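PDB 2O8R: polyphosphate kinase from Porphyromonas gingivalis, which probably catalyses the reversible transfer of the terminal phosphate of ATP to a growing chain of inorganic polyphosphate. Local coordinates for residues A[373-378]-A[384-389]; A[459-464]-A[488-493]; A[363-368]-A[390-395]; A[477-482]-A[629-634]. The protein carries 3 engineered substitutions. One frame throughout, in Å; residues are numbered along the deposited sequence.

Contact 1 (A[373-378]-A[384-389]); sequences IRLTQY and SSIISA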
loop_
_atom_site.group_PDB
_atom_site.type_symbol
_atom_site.label_atom_id
_atom_site.label_comp_id
_atom_site.label_asym_id
_atom_site.label_seq_id
_atom_site.Cartn_x
_atom_site.Cartn_y
_atom_site.Cartn_z
ATOM N N ILE A 373 -18.881 9.990 -19.434
ATOM C CA ILE A 373 -17.484 9.594 -19.530
ATOM C C ILE A 373 -17.405 8.082 -19.394
ATOM O O ILE A 373 -18.033 7.491 -18.515
ATOM C CB ILE A 373 -16.653 10.212 -18.420
ATOM C CG1 ILE A 373 -16.839 11.729 -18.393
ATOM C CG2 ILE A 373 -15.201 9.853 -18.588
ATOM C CD1 ILE A 373 -16.203 12.404 -17.190
ATOM N N ARG A 374 -16.658 7.453 -20.290
ATOM C CA ARG A 374 -16.530 6.000 -20.307
ATOM C C ARG A 374 -15.084 5.651 -20.571
ATOM O O ARG A 374 -14.472 6.199 -21.494
ATOM C CB ARG A 374 -17.411 5.407 -21.400
ATOM C CG ARG A 374 -18.842 5.889 -21.330
ATOM C CD ARG A 374 -19.602 5.635 -22.608
ATOM N NE ARG A 374 -19.938 4.228 -22.820
ATOM C CZ ARG A 374 -20.793 3.529 -22.082
ATOM N NH1 ARG A 374 -21.400 4.086 -21.039
ATOM N NH2 ARG A 374 -21.035 2.261 -22.383
ATOM N N LEU A 375 -14.523 4.767 -19.752
ATOM C CA LEU A 375 -13.145 4.322 -19.979
ATOM C C LEU A 375 -12.829 2.868 -19.583
ATOM O O LEU A 375 -13.561 2.202 -18.830
ATOM C CB LEU A 375 -12.142 5.291 -19.342
ATOM C CG LEU A 375 -11.535 4.962 -17.979
ATOM C CD1 LEU A 375 -10.303 5.822 -17.739
ATOM C CD2 LEU A 375 -12.558 5.175 -16.904
ATOM N N THR A 376 -11.720 2.379 -20.111
ATOM C CA THR A 376 -11.260 1.065 -19.750
ATOM C C THR A 376 -10.179 1.217 -18.680
ATOM O O THR A 376 -9.562 2.268 -18.581
ATOM C CB THR A 376 -10.762 0.306 -20.988
ATOM O OG1 THR A 376 -9.821 1.116 -21.698
ATOM C CG2 THR A 376 -11.919 0.007 -21.919
ATOM N N GLN A 377 -9.983 0.178 -17.869
ATOM C CA GLN A 377 -8.982 0.152 -16.795
ATOM C C GLN A 377 -8.540 -1.295 -16.563
ATOM O O GLN A 377 -9.390 -2.191 -16.507
ATOM C CB GLN A 377 -9.595 0.697 -15.500
ATOM C CG GLN A 377 -9.285 2.154 -15.187
ATOM C CD GLN A 377 -8.188 2.326 -14.141
ATOM O OE1 GLN A 377 -7.997 3.419 -13.601
ATOM N NE2 GLN A 377 -7.466 1.248 -13.848
ATOM N N TYR A 378 -7.230 -1.533 -16.441
ATOM C CA TYR A 378 -6.733 -2.895 -16.182
ATOM C C TYR A 378 -7.351 -3.489 -14.916
ATOM O O TYR A 378 -8.010 -4.525 -14.975
ATOM C CB TYR A 378 -5.208 -2.945 -16.097
ATOM C CG TYR A 378 -4.675 -4.291 -15.626
ATOM C CD1 TYR A 378 -4.811 -5.434 -16.410
ATOM C CD2 TYR A 378 -4.032 -4.417 -14.397
ATOM C CE1 TYR A 378 -4.328 -6.664 -15.983
ATOM C CE2 TYR A 378 -3.545 -5.644 -13.960
ATOM C CZ TYR A 378 -3.695 -6.765 -14.757
ATOM O OH TYR A 378 -3.213 -7.985 -14.322
ATOM N N SER A 384 -6.502 6.572 -7.452
ATOM C CA SER A 384 -5.769 7.411 -8.411
ATOM C C SER A 384 -6.507 8.707 -8.761
ATOM O O SER A 384 -7.731 8.784 -8.665
ATOM C CB SER A 384 -5.458 6.632 -9.690
ATOM O OG SER A 384 -6.630 6.041 -10.251
ATOM N N SER A 385 -5.732 9.709 -9.169
ATOM C CA SER A 385 -6.209 10.953 -9.781
ATOM C C SER A 385 -7.349 10.755 -10.757
ATOM O O SER A 385 -8.368 11.445 -10.707
ATOM C CB SER A 385 -5.059 11.574 -10.549
ATOM O OG SER A 385 -3.987 11.838 -9.673
ATOM N N ILE A 386 -7.161 9.800 -11.654
ATOM C CA ILE A 386 -8.190 9.426 -12.588
ATOM C C ILE A 386 -9.474 8.998 -11.879
ATOM O O ILE A 386 -10.539 9.578 -12.158
ATOM C CB ILE A 386 -7.657 8.404 -13.601
ATOM C CG1 ILE A 386 -6.774 9.147 -14.607
ATOM C CG2 ILE A 386 -8.790 7.702 -14.333
ATOM C CD1 ILE A 386 -6.118 8.275 -15.622
ATOM N N ILE A 387 -9.374 8.056 -10.928
ATOM C CA ILE A 387 -10.546 7.668 -10.121
ATOM C C ILE A 387 -11.189 8.910 -9.482
ATOM O O ILE A 387 -12.409 9.090 -9.513
ATOM C CB ILE A 387 -10.218 6.656 -8.996
ATOM C CG1 ILE A 387 -9.572 5.359 -9.525
ATOM C CG2 ILE A 387 -11.475 6.348 -8.191
ATOM C CD1 ILE A 387 -10.333 4.668 -10.618
ATOM N N SER A 388 -10.353 9.786 -8.942
ATOM C CA SER A 388 -10.834 10.982 -8.290
ATOM C C SER A 388 -11.576 11.902 -9.249
ATOM O O SER A 388 -12.683 12.361 -8.941
ATOM C CB SER A 388 -9.680 11.708 -7.630
ATOM O OG SER A 388 -9.412 11.132 -6.361
ATOM N N ALA A 389 -10.982 12.151 -10.414
ATOM C CA ALA A 389 -11.637 12.976 -11.426
ATOM C C ALA A 389 -12.961 12.342 -11.827
ATOM O O ALA A 389 -13.955 13.037 -11.988
ATOM C CB ALA A 389 -10.742 13.178 -12.638
#

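Contact 2 (A[459-464]-A[488-493]); sequences ALLSTG and HDVYRL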
loop_
_atom_site.group_PDB
_atom_site.type_symbol
_atom_site.label_atom_id
_atom_site.label_comp_id
_atom_site.label_asym_id
_atom_site.label_seq_id
_atom_site.Cartn_x
_atom_site.Cartn_y
_atom_site.Cartn_z
ATOM N N ALA A 459 -12.395 11.182 -28.056
ATOM C CA ALA A 459 -11.919 9.836 -27.833
ATOM C C ALA A 459 -10.440 9.890 -27.509
ATOM O O ALA A 459 -9.679 10.592 -28.178
ATOM C CB ALA A 459 -12.171 8.955 -29.064
ATOM N N LEU A 460 -10.045 9.163 -26.468
ATOM C CA LEU A 460 -8.640 8.973 -26.128
ATOM C C LEU A 460 -8.300 7.515 -26.363
ATOM O O LEU A 460 -8.978 6.645 -25.821
ATOM C CB LEU A 460 -8.425 9.304 -24.657
ATOM C CG LEU A 460 -8.088 10.720 -24.199
ATOM C CD1 LEU A 460 -8.870 11.763 -24.944
ATOM C CD2 LEU A 460 -8.338 10.837 -22.708
ATOM N N LEU A 461 -7.286 7.251 -27.191
ATOM C CA LEU A 461 -6.831 5.877 -27.519
ATOM C C LEU A 461 -5.344 5.731 -27.335
ATOM O O LEU A 461 -4.589 6.655 -27.622
ATOM C CB LEU A 461 -7.165 5.491 -28.949
ATOM C CG LEU A 461 -8.659 5.386 -29.209
ATOM C CD1 LEU A 461 -9.198 6.706 -29.797
ATOM C CD2 LEU A 461 -8.893 4.229 -30.145
ATOM N N SER A 462 -4.914 4.557 -26.889
ATOM C CA SER A 462 -3.572 4.437 -26.338
ATOM C C SER A 462 -2.942 3.065 -26.458
ATOM O O SER A 462 -3.638 2.048 -26.482
ATOM C CB SER A 462 -3.609 4.807 -24.866
ATOM O OG SER A 462 -2.293 4.859 -24.362
ATOM N N THR A 463 -1.614 3.048 -26.489
ATOM C CA THR A 463 -0.850 1.803 -26.550
ATOM C C THR A 463 -0.644 1.174 -25.178
ATOM O O THR A 463 -0.302 -0.000 -25.086
ATOM C CB THR A 463 0.516 2.012 -27.207
ATOM O OG1 THR A 463 1.296 2.912 -26.409
ATOM C CG2 THR A 463 0.332 2.605 -28.581
ATOM N N GLY A 464 -0.841 1.957 -24.119
ATOM C CA GLY A 464 -0.852 1.425 -22.762
ATOM C C GLY A 464 -1.855 2.112 -21.853
ATOM O O GLY A 464 -2.694 2.878 -22.312
ATOM N N HIS A 488 -17.465 8.089 -32.764
ATOM C CA HIS A 488 -18.673 7.307 -32.911
ATOM C C HIS A 488 -18.345 5.831 -32.734
ATOM O O HIS A 488 -19.127 5.061 -32.164
ATOM C CB HIS A 488 -19.318 7.555 -34.279
ATOM C CG HIS A 488 -20.604 6.820 -34.467
ATOM N ND1 HIS A 488 -20.664 5.546 -34.990
ATOM C CD2 HIS A 488 -21.876 7.160 -34.154
ATOM C CE1 HIS A 488 -21.920 5.136 -34.998
ATOM N NE2 HIS A 488 -22.673 6.095 -34.491
ATOM N N ASP A 489 -17.181 5.447 -33.239
ATOM C CA ASP A 489 -16.733 4.065 -33.193
ATOM C C ASP A 489 -16.474 3.641 -31.764
ATOM O O ASP A 489 -16.885 2.551 -31.353
ATOM C CB ASP A 489 -15.472 3.908 -34.029
ATOM C CG ASP A 489 -15.772 3.740 -35.505
ATOM O OD1 ASP A 489 -16.959 3.554 -35.838
ATOM O OD2 ASP A 489 -14.823 3.774 -36.328
ATOM N N VAL A 490 -15.807 4.521 -31.018
ATOM C CA VAL A 490 -15.551 4.314 -29.604
ATOM C C VAL A 490 -16.887 4.296 -28.856
ATOM O O VAL A 490 -17.125 3.423 -28.001
ATOM C CB VAL A 490 -14.614 5.404 -29.042
ATOM C CG1 VAL A 490 -14.528 5.323 -27.529
ATOM C CG2 VAL A 490 -13.223 5.279 -29.646
ATOM N N TYR A 491 -17.758 5.245 -29.206
ATOM C CA TYR A 491 -19.115 5.282 -28.683
ATOM C C TYR A 491 -19.794 3.925 -28.819
ATOM O O TYR A 491 -20.309 3.362 -27.847
ATOM C CB TYR A 491 -19.937 6.329 -29.426
ATOM C CG TYR A 491 -21.420 6.179 -29.197
ATOM C CD1 TYR A 491 -22.006 6.669 -28.040
ATOM C CD2 TYR A 491 -22.234 5.545 -30.131
ATOM C CE1 TYR A 491 -23.353 6.527 -27.808
ATOM C CE2 TYR A 491 -23.584 5.402 -29.907
ATOM C CZ TYR A 491 -24.138 5.900 -28.740
ATOM O OH TYR A 491 -25.486 5.764 -28.492
ATOM N N ARG A 492 -19.780 3.418 -30.044
ATOM C CA ARG A 492 -20.385 2.147 -30.380
ATOM C C ARG A 492 -19.705 0.996 -29.666
ATOM O O ARG A 492 -20.379 0.078 -29.198
ATOM C CB ARG A 492 -20.340 1.924 -31.894
ATOM C CG ARG A 492 -20.954 0.626 -32.328
ATOM C CD ARG A 492 -20.848 0.421 -33.823
ATOM N NE ARG A 492 -22.039 0.877 -34.532
ATOM C CZ ARG A 492 -22.030 1.779 -35.504
ATOM N NH1 ARG A 492 -20.889 2.322 -35.903
ATOM N NH2 ARG A 492 -23.167 2.131 -36.080
ATOM N N LEU A 493 -18.376 1.049 -29.576
ATOM C CA LEU A 493 -17.615 0.014 -28.870
ATOM C C LEU A 493 -18.096 -0.145 -27.427
ATOM O O LEU A 493 -18.357 -1.266 -26.977
ATOM C CB LEU A 493 -16.119 0.306 -28.893
ATOM C CG LEU A 493 -15.199 -0.640 -28.107
ATOM C CD1 LEU A 493 -15.357 -2.096 -28.536
ATOM C CD2 LEU A 493 -13.729 -0.182 -28.203
#

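Contact 3 (A[363-368]-A[390-395]); sequences EAAISP and LEAAAQ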
loop_
_atom_site.group_PDB
_atom_site.type_symbol
_atom_site.label_atom_id
_atom_site.label_comp_id
_atom_site.label_asym_id
_atom_site.label_seq_id
_atom_site.Cartn_x
_atom_site.Cartn_y
_atom_site.Cartn_z
ATOM N N GLU A 363 -11.545 18.704 -16.500
ATOM C CA GLU A 363 -12.310 19.687 -17.267
ATOM C C GLU A 363 -13.704 19.153 -17.459
ATOM O O GLU A 363 -14.670 19.797 -17.057
ATOM C CB GLU A 363 -11.659 20.004 -18.624
ATOM C CG GLU A 363 -10.610 21.088 -18.504
ATOM C CD GLU A 363 -10.114 21.644 -19.825
ATOM O OE1 GLU A 363 -10.692 21.336 -20.894
ATOM O OE2 GLU A 363 -9.120 22.402 -19.782
ATOM N N ALA A 364 -13.785 17.949 -18.029
ATOM C CA ALA A 364 -15.052 17.268 -18.305
ATOM C C ALA A 364 -15.938 17.126 -17.076
ATOM O O ALA A 364 -17.164 17.115 -17.194
ATOM C CB ALA A 364 -14.793 15.898 -18.917
ATOM N N ALA A 365 -15.316 17.022 -15.905
ATOM C CA ALA A 365 -16.053 16.811 -14.668
ATOM C C ALA A 365 -16.997 17.976 -14.394
ATOM O O ALA A 365 -18.185 17.773 -14.156
ATOM C CB ALA A 365 -15.102 16.606 -13.505
ATOM N N ILE A 366 -16.471 19.192 -14.471
ATOM C CA ILE A 366 -17.257 20.379 -14.140
ATOM C C ILE A 366 -17.857 21.100 -15.356
ATOM O O ILE A 366 -18.365 22.216 -15.227
ATOM C CB ILE A 366 -16.452 21.374 -13.271
ATOM C CG1 ILE A 366 -15.170 21.803 -13.978
ATOM C CG2 ILE A 366 -16.144 20.763 -11.906
ATOM C CD1 ILE A 366 -14.627 23.133 -13.483
ATOM N N SER A 367 -17.814 20.466 -16.526
ATOM C CA SER A 367 -18.423 21.054 -17.715
ATOM C C SER A 367 -19.883 20.662 -17.898
ATOM O O SER A 367 -20.202 19.479 -17.981
ATOM C CB SER A 367 -17.658 20.682 -18.979
ATOM O OG SER A 367 -18.491 20.887 -20.113
ATOM N N PRO A 368 -20.771 21.667 -17.994
ATOM C CA PRO A 368 -22.188 21.515 -18.339
ATOM C C PRO A 368 -22.456 20.732 -19.629
ATOM O O PRO A 368 -23.501 20.087 -19.745
ATOM C CB PRO A 368 -22.660 22.963 -18.525
ATOM C CG PRO A 368 -21.407 23.791 -18.605
ATOM C CD PRO A 368 -20.430 23.077 -17.744
ATOM N N LEU A 390 -12.969 11.019 -11.961
ATOM C CA LEU A 390 -14.180 10.294 -12.330
ATOM C C LEU A 390 -15.244 10.369 -11.241
ATOM O O LEU A 390 -16.419 10.540 -11.538
ATOM C CB LEU A 390 -13.865 8.832 -12.644
ATOM C CG LEU A 390 -13.061 8.555 -13.915
ATOM C CD1 LEU A 390 -12.636 7.125 -13.892
ATOM C CD2 LEU A 390 -13.840 8.862 -15.194
ATOM N N GLU A 391 -14.831 10.233 -9.983
ATOM C CA GLU A 391 -15.752 10.353 -8.855
ATOM C C GLU A 391 -16.441 11.719 -8.852
ATOM O O GLU A 391 -17.669 11.795 -8.760
ATOM C CB GLU A 391 -15.038 10.102 -7.524
ATOM C CG GLU A 391 -14.824 8.625 -7.202
ATOM C CD GLU A 391 -14.509 8.356 -5.736
ATOM O OE1 GLU A 391 -14.742 9.250 -4.891
ATOM O OE2 GLU A 391 -14.034 7.241 -5.425
ATOM N N ALA A 392 -15.647 12.782 -8.984
ATOM C CA ALA A 392 -16.168 14.141 -9.138
ATOM C C ALA A 392 -17.251 14.227 -10.216
ATOM O O ALA A 392 -18.299 14.847 -10.014
ATOM C CB ALA A 392 -15.026 15.118 -9.459
ATOM N N ALA A 393 -16.990 13.594 -11.357
ATOM C CA ALA A 393 -17.894 13.653 -12.490
ATOM C C ALA A 393 -19.198 12.942 -12.183
ATOM O O ALA A 393 -20.273 13.450 -12.501
ATOM C CB ALA A 393 -17.242 13.056 -13.712
ATOM N N ALA A 394 -19.099 11.774 -11.552
ATOM C CA ALA A 394 -20.279 10.976 -11.212
ATOM C C ALA A 394 -21.121 11.672 -10.151
ATOM O O ALA A 394 -22.348 11.567 -10.150
ATOM C CB ALA A 394 -19.876 9.598 -10.748
ATOM N N GLN A 395 -20.447 12.404 -9.268
ATOM C CA GLN A 395 -21.114 13.207 -8.258
ATOM C C GLN A 395 -21.717 14.460 -8.869
ATOM O O GLN A 395 -22.675 15.013 -8.335
ATOM C CB GLN A 395 -20.145 13.560 -7.140
ATOM C CG GLN A 395 -19.727 12.345 -6.313
ATOM C CD GLN A 395 -18.483 12.597 -5.486
ATOM O OE1 GLN A 395 -18.112 13.744 -5.224
ATOM N NE2 GLN A 395 -17.832 11.521 -5.062
#

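Contact 4 (A[477-482]-A[629-634]); sequences TTLMTA and TACPVL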
loop_
_atom_site.group_PDB
_atom_site.type_symbol
_atom_site.label_atom_id
_atom_site.label_comp_id
_atom_site.label_asym_id
_atom_site.label_seq_id
_atom_site.Cartn_x
_atom_site.Cartn_y
_atom_site.Cartn_z
ATOM N N THR A 477 2.124 5.550 -26.438
ATOM C CA THR A 477 1.589 6.566 -27.337
ATOM C C THR A 477 0.062 6.725 -27.232
ATOM O O THR A 477 -0.695 5.745 -27.239
ATOM C CB THR A 477 2.026 6.271 -28.768
ATOM O OG1 THR A 477 3.459 6.216 -28.809
ATOM C CG2 THR A 477 1.552 7.358 -29.704
ATOM N N THR A 478 -0.376 7.973 -27.112
ATOM C CA THR A 478 -1.782 8.283 -26.914
ATOM C C THR A 478 -2.274 9.275 -27.967
ATOM O O THR A 478 -1.663 10.334 -28.173
ATOM C CB THR A 478 -2.015 8.869 -25.514
ATOM O OG1 THR A 478 -1.734 7.865 -24.528
ATOM C CG2 THR A 478 -3.451 9.339 -25.356
ATOM N N LEU A 479 -3.372 8.910 -28.629
ATOM C CA LEU A 479 -4.061 9.775 -29.565
ATOM C C LEU A 479 -5.254 10.423 -28.898
ATOM O O LEU A 479 -6.038 9.754 -28.240
ATOM C CB LEU A 479 -4.570 8.963 -30.755
ATOM C CG LEU A 479 -5.334 9.787 -31.793
ATOM C CD1 LEU A 479 -4.397 10.798 -32.431
ATOM C CD2 LEU A 479 -5.985 8.902 -32.843
HETATM N N MSE A 480 -5.406 11.728 -29.084
HETATM C CA MSE A 480 -6.578 12.425 -28.584
HETATM C C MSE A 480 -7.276 13.087 -29.755
HETATM O O MSE A 480 -6.698 13.937 -30.427
HETATM C CB MSE A 480 -6.171 13.434 -27.517
HETATM C CG MSE A 480 -5.580 12.745 -26.310
HETATM SE SE MSE A 480 -4.862 13.919 -24.936
HETATM C CE MSE A 480 -6.472 14.311 -23.926
ATOM N N THR A 481 -8.514 12.678 -30.014
ATOM C CA THR A 481 -9.212 13.081 -31.237
ATOM C C THR A 481 -10.660 13.433 -30.969
ATOM O O THR A 481 -11.289 12.890 -30.046
ATOM C CB THR A 481 -9.172 11.979 -32.331
ATOM O OG1 THR A 481 -9.438 12.560 -33.608
ATOM C CG2 THR A 481 -10.219 10.898 -32.079
ATOM N N ALA A 482 -11.181 14.355 -31.775
ATOM C CA ALA A 482 -12.583 14.742 -31.686
ATOM C C ALA A 482 -13.280 14.280 -32.945
ATOM O O ALA A 482 -14.471 14.515 -33.131
ATOM C CB ALA A 482 -12.714 16.234 -31.510
ATOM N N THR A 629 -7.982 -2.836 -29.504
ATOM C CA THR A 629 -8.211 -1.775 -30.481
ATOM C C THR A 629 -6.985 -1.437 -31.309
ATOM O O THR A 629 -5.844 -1.584 -30.861
ATOM C CB THR A 629 -8.704 -0.472 -29.837
ATOM O OG1 THR A 629 -7.812 -0.085 -28.775
ATOM C CG2 THR A 629 -10.108 -0.644 -29.316
ATOM N N ALA A 630 -7.239 -0.985 -32.530
ATOM C CA ALA A 630 -6.229 -0.299 -33.312
ATOM C C ALA A 630 -6.892 0.888 -33.989
ATOM O O ALA A 630 -8.054 0.819 -34.407
ATOM C CB ALA A 630 -5.596 -1.225 -34.330
ATOM N N CYS A 631 -6.146 1.980 -34.087
ATOM C CA CYS A 631 -6.687 3.218 -34.605
ATOM C C CYS A 631 -5.773 3.857 -35.647
ATOM O O CYS A 631 -4.562 3.957 -35.430
ATOM C CB CYS A 631 -6.886 4.183 -33.463
ATOM S SG CYS A 631 -7.981 5.502 -33.864
ATOM N N PRO A 632 -6.352 4.263 -36.796
ATOM C CA PRO A 632 -5.685 5.064 -37.810
ATOM C C PRO A 632 -5.350 6.442 -37.288
ATOM O O PRO A 632 -6.163 7.062 -36.597
ATOM C CB PRO A 632 -6.749 5.207 -38.900
ATOM C CG PRO A 632 -8.017 4.994 -38.214
ATOM C CD PRO A 632 -7.719 3.924 -37.214
ATOM N N VAL A 633 -4.152 6.903 -37.615
ATOM C CA VAL A 633 -3.753 8.254 -37.340
ATOM C C VAL A 633 -4.107 9.032 -38.606
ATOM O O VAL A 633 -3.428 8.905 -39.621
ATOM C CB VAL A 633 -2.256 8.295 -37.068
ATOM C CG1 VAL A 633 -1.792 9.706 -36.728
ATOM C CG2 VAL A 633 -1.920 7.334 -35.955
ATOM N N LEU A 634 -5.190 9.803 -38.562
ATOM C CA LEU A 634 -5.691 10.496 -39.764
ATOM C C LEU A 634 -4.960 11.784 -40.137
ATOM O O LEU A 634 -4.742 12.066 -41.317
ATOM C CB LEU A 634 -7.186 10.775 -39.642
ATOM C CG LEU A 634 -7.969 9.474 -39.473
ATOM C CD1 LEU A 634 -9.431 9.765 -39.396
ATOM C CD2 LEU A 634 -7.670 8.483 -40.602
#

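Contact 1 (A[373-378]-A[384-389])
Two residues of the strand, Leu375 and Gln377, meet two consecutive isoleucines from the first turn of the helix, Ile386 and Ile387. The strand (373-377) and the helix (385-389) run nearly antiparallel, at 156°, with their axes 11.7 Å apart at the closest, so side chains alone bridge the gap. The apolar part is a branch-to-branch touch: CD1 of Leu375 lies 4.2 Å from CG2 of Ile386, and the two side chains pass each other at a slant. Ile386 presents this methyl because its CG2 stands opposite the backbone N while CG1 swings beside it.

The mixed part belongs to Gln377. Its chain bends at chi2 (-101°), which carries the amide toward the helix start, and OE1 comes to 4.0 Å from CD1 of Ile387 and 4.4 Å from CG2 of Ile386. OE1 is also 4.5 Å from OG of Ser384, a loose approach. Ser384 occupies the N-cap, and its OG takes a long, weak but nearly straight bond from Ile387 N, 3.5 Å with an N-H...O angle of 167°.

Strand 370-377, helix 385-395 and strand 399-404 form a beta-alpha-beta unit, whose two strands are parallel neighbours in the sheet. At the strand's end the side chain of Gln377 lies about 5 Å from that of Arg379, a predicted magnesium site. With no hydrogen bond crossing between the segments, the chemistry implies cohesion by van der Waals contact, the polar amide resting on aliphatic methyls while the serine serves its own helix.

Contact 2 (A[459-464]-A[488-493])
Val490 meets Ala459 and Leu461, while the two rings of 488-493, His488 and Tyr491, take no part in that touch and point from other parts of the helix surface. The imidazole of His488 has CD2 of Tyr491 over one face, 4.3 Å above the plane and shifted toward the rim, while NH1 of Arg492 approaches its edge in plane. The Tyr491 ring has the carbonyl O of His488 at its edge, also in plane.

Across the contact a single methyl does the touching. CG2 of Val490 reaches 3.9 Å from CB of Ala459 and 4.3 Å from CD1 of Leu461. It is placed there by a chi1 of 171°, which leaves CG2 opposite the carbonyl carbon, beside Val490's own backbone N. Ala459 and Leu461, two residues apart, both point to the helix, whereas Leu460 between them points away: the alternation of a strand whose one face is covered by a helix. This is how helix 484-497 lies on the mixed sheet of the first PLD-like domain, where strand 457-462 runs antiparallel to both 442-447 and 474-481; Val490 also packs on Leu444 of the former.

At the strand's last residue, Ser462 OG donates to Gly464 O at 2.9 Å, with a C=O...donor angle of 127° and the donor tilted 32° from the carbonyl plane. On the helix, the Asp489 carboxylate receives the backbone N-H groups of Ser507, Arg508 and Leu509.

Contact 3 (A[363-368]-A[390-395])
Ala365, in the last turn of one helix, packs against Ala392 and Ala393 of another, and the one-carbon side chains let the backbones come close: the CA atoms of Ala365 and Ala393 are 4.3 Å apart. CB of Ala393 lies over the backbone of Ala365, 4.1 Å from its CA, and meets its CB at 4.2 Å. One residue earlier, CB of Ala392 points at the same methyl, at 4.3 Å, so Ala365 CB is touched by two consecutive alanines.

With no torsions to choose at these three residues, conformation matters in the longer neighbours. Ile366, where the backbone leaves helical angles, holds CG1 between its backbone N and carbonyl carbon (chi1 58°), and its end leads away from 390-395; it packs on Ile366 of the second subunit, which also touches Ala392. Leu390 sets out away from 363-368, but its end swings back closer without touching, and it packs on Ile373 and Leu375.

Helices 355-365 and 385-395 thus touch through alanines while lying beside the sheet: Ala364 rests on Val370, Ala393 on Ile373 and Val400, and the carbonyl O of Ala365 accepts from Lys398 NZ, near the start of strand 399-404.

Contact 4 (A[477-482]-A[629-634])
Leu479 and Cys631 face each other with similar first torsions: CG of the leucine stands opposite its backbone N (chi1 179°), and SG of the cysteine does nearly the same (chi1 -162°). Both side chains therefore reach from their strands toward each other, and a chi2 of 65° completes the leucine, whose CD2 does all the touching. That methyl lies 4.1 Å from SG of Cys631 and 4.2 Å from the carbonyl O of Pro632, so one branch spans two successive residues of the opposite strand.

The backbones stay apart. The nearest CA atoms across the contact, those of Leu479 and Val633, are 7.9 Å from each other, and no hydrogen bond crosses; the contact is van der Waals packing of the leucine methyl on the sulfur and on a carbonyl O, between strands that belong to different sheets. Each strand has its own hydrogen-bonding neighbours: the backbone of Leu479 pairs with that of Leu461, and strand 629-632 is antiparallel to 610-614. Cys631 reaches further, touching Leu461 of strand 457-462 and Ile486 of helix 484-497, while Val633 lies against Val611.

Segment 477-482 belongs to the first and 629-634 to the second of the two C-terminal PLD-like domains. The contact therefore joins these domains through their beta-sheets. Close by, strand 474-481 pairs in parallel with strand 595-596, and Thr477 OG1 is hydrogen-bonded to Ser598 OG. Such an apposition of two related domains is consistent with the paired PLD-like domains of the PPK1 family.

In the fold
Following the chain from the N terminus, contact 3 opens at 363-368, strand 370-377 then opens contact 1, which closes at 384-389, and contact 3 closes directly afterwards at 390-395. The short loop of contact 1 thus sits within the longer one of contact 3, and the two contacts touch through the helix they share, 385-395. Next, contact 2 opens at 459-464 and contact 4 at 477-482; contact 2 closes at 488-493, and contact 4 only at 629-634, so these two cross. Their strands 457-462 and 474-481 are sheet neighbours. Contacts 1 to 3 hold the first PLD-like domain's helices and sheet together; contact 4 ties it to the second.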